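PDB 6RTE: cytochrome c, which acts as a dihydro-heme d1 dehydrogenase in heme d1 biosynthesis, with a heme c probably serving electron transfer beside an eight-bladed beta-propeller. Local coordinates for residues A[161-164]-A[169-172]. Numbering follows the deposited sequence.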
ATOM      1  N   THR A 161       4.328  11.365  -9.816  1.00 31.97           N
ATOM      2  CA  THR A 161       4.613  12.788  -9.888  1.00 33.75           C
ATOM      3  C   THR A 161       5.120  13.257  -8.536  1.00 34.62           C
ATOM      4  O   THR A 161       4.559  12.888  -7.494  1.00 34.27           O
ATOM      5  CB  THR A 161       3.372  13.580 -10.302  1.00 33.25           C
ATOM      6  OG1 THR A 161       3.172  13.424 -11.705  1.00 34.81           O
ATOM      7  CG2 THR A 161       3.531  15.079  -9.971  1.00 32.85           C
ATOM      8  N   ILE A 162       6.204  14.029  -8.555  1.00 34.08           N
ATOM      9  CA  ILE A 162       6.714  14.698  -7.364  1.00 31.11           C
ATOM     10  C   ILE A 162       6.158  16.109  -7.395  1.00 32.81           C
ATOM     11  O   ILE A 162       6.370  16.847  -8.367  1.00 34.10           O
ATOM     12  CB  ILE A 162       8.250  14.699  -7.321  1.00 29.23           C
ATOM     13  CG1 ILE A 162       8.797  13.294  -7.510  1.00 27.14           C
ATOM     14  CG2 ILE A 162       8.747  15.280  -5.994  1.00 28.73           C
ATOM     15  CD1 ILE A 162       8.339  12.305  -6.471  1.00 26.09           C
ATOM     16  N   LEU A 163       5.432  16.486  -6.351  1.00 33.63           N
ATOM     17  CA  LEU A 163       4.697  17.745  -6.334  1.00 37.28           C
ATOM     18  C   LEU A 163       5.280  18.700  -5.302  1.00 35.16           C
ATOM     19  O   LEU A 163       5.493  18.321  -4.149  1.00 33.06           O
ATOM     20  CB  LEU A 163       3.219  17.489  -6.025  1.00 41.21           C
ATOM     21  CG  LEU A 163       2.217  18.550  -6.458  1.00 45.77           C
ATOM     22  CD1 LEU A 163       1.942  18.426  -7.953  1.00 47.26           C
ATOM     23  CD2 LEU A 163       0.939  18.412  -5.645  1.00 46.76           C
ATOM     24  N   ASP A 164       5.538  19.936  -5.734  1.00 37.06           N
ATOM     25  CA  ASP A 164       5.773  21.057  -4.832  1.00 39.41           C
ATOM     26  C   ASP A 164       4.514  21.318  -4.014  1.00 39.42           C
ATOM     27  O   ASP A 164       3.467  21.663  -4.567  1.00 41.72           O
ATOM     28  CB  ASP A 164       6.158  22.281  -5.674  1.00 43.83           C
ATOM     29  CG  ASP A 164       6.511  23.517  -4.844  1.00 45.15           C
ATOM     30  OD1 ASP A 164       5.982  23.696  -3.728  1.00 45.22           O
ATOM     31  OD2 ASP A 164       7.313  24.333  -5.339  1.00 45.95           O
ATOM     32  N   GLU A 169       2.524  22.280  -7.951  1.00 48.06           N
ATOM     33  CA  GLU A 169       2.985  22.087  -9.313  1.00 49.28           C
ATOM     34  C   GLU A 169       3.995  20.950  -9.336  1.00 42.69           C
ATOM     35  O   GLU A 169       4.731  20.748  -8.366  1.00 42.53           O
ATOM     36  CB  GLU A 169       3.640  23.359  -9.870  1.00 52.82           C
ATOM     37  CG  GLU A 169       2.759  24.592  -9.828  1.00 58.31           C
ATOM     38  CD  GLU A 169       3.537  25.863 -10.139  1.00 65.20           C
ATOM     39  OE1 GLU A 169       4.692  25.752 -10.607  1.00 67.09           O
ATOM     40  OE2 GLU A 169       3.001  26.969  -9.910  1.00 69.11           O
ATOM     41  N   PRO A 170       4.051  20.194 -10.430  1.00 40.79           N
ATOM     42  CA  PRO A 170       5.023  19.099 -10.510  1.00 38.82           C
ATOM     43  C   PRO A 170       6.440  19.621 -10.693  1.00 37.93           C
ATOM     44  O   PRO A 170       6.682  20.565 -11.445  1.00 40.06           O
ATOM     45  CB  PRO A 170       4.557  18.287 -11.723  1.00 40.69           C
ATOM     46  CG  PRO A 170       3.761  19.235 -12.547  1.00 44.61           C
ATOM     47  CD  PRO A 170       3.185  20.269 -11.619  1.00 42.60           C
ATOM     48  N   ILE A 171       7.379  19.003  -9.980  1.00 37.34           N
ATOM     49  CA  ILE A 171       8.796  19.222 -10.232  1.00 37.82           C
ATOM     50  C   ILE A 171       9.445  18.034 -10.914  1.00 36.95           C
ATOM     51  O   ILE A 171      10.596  18.149 -11.370  1.00 37.59           O
ATOM     52  CB  ILE A 171       9.565  19.584  -8.941  1.00 38.07           C
ATOM     53  CG1 ILE A 171       9.552  18.438  -7.932  1.00 38.17           C
ATOM     54  CG2 ILE A 171       8.964  20.840  -8.307  1.00 39.04           C
ATOM     55  CD1 ILE A 171      10.473  18.692  -6.738  1.00 38.77           C
ATOM     56  N   ALA A 172       8.748  16.903 -11.012  1.00 35.64           N
ATOM     57  CA  ALA A 172       9.253  15.731 -11.709  1.00 35.27           C
ATOM     58  C   ALA A 172       8.097  14.765 -11.931  1.00 35.57           C
ATOM     59  O   ALA A 172       7.157  14.712 -11.128  1.00 34.78           O
ATOM     60  CB  ALA A 172      10.368  15.038 -10.919  1.00 32.74           C
TER
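A classic beta bulge interrupts this antiparallel hairpin where Ile171 and Ala172 together face Ile162. The backbone of Ile162 serves both: its N donates to Ala172 O at 2.8 Å, while its O accepts from Ile171 N at 2.9 Å. Pro170 CA also brings its hydrogen to Ile162 O, a weaker CA-H...O contact. Past the bulge the register has moved by one, so Leu163 pairs with Pro170, and nearer the turn Asp164 N reaches Glu169 O.

The extra residue is accommodated by Ile171, whose psi of -10° bends the strand. With chi1 at 64°, its CG1 sits between the backbone N and the carbonyl carbon and meets Ile162 CG2 at 3.8 Å, the two branched chains crossing at a slant. Ala172 CB, on the face of Ile162, packs against Ile162 CG1 at 4.1 Å, while Ile171 CG2 touches Asp164 CB. The other face carries Leu163, whose CD1 lies 3.5 Å from Glu169 C, against the backbone leading into Pro170. Thr161 and Pro170 run side by side there, CG2 to CB at 3.8 Å; Thr161 OG1 is hydrogen-bonded to Glu154 on the neighbouring strand.

Asp164 turns its carboxylate to the connecting loop, where OD1 accepts from the backbone N of both Asp166 and Arg167, tying down the turn. Strand 169-175 lies at one edge of a four-stranded antiparallel sheet, with 491-496 at the other. That late strand joins 150-154, 159-164 and 169-175 in a single blade, closing the eight-bladed ring by the "velcro" typical of beta-propellers.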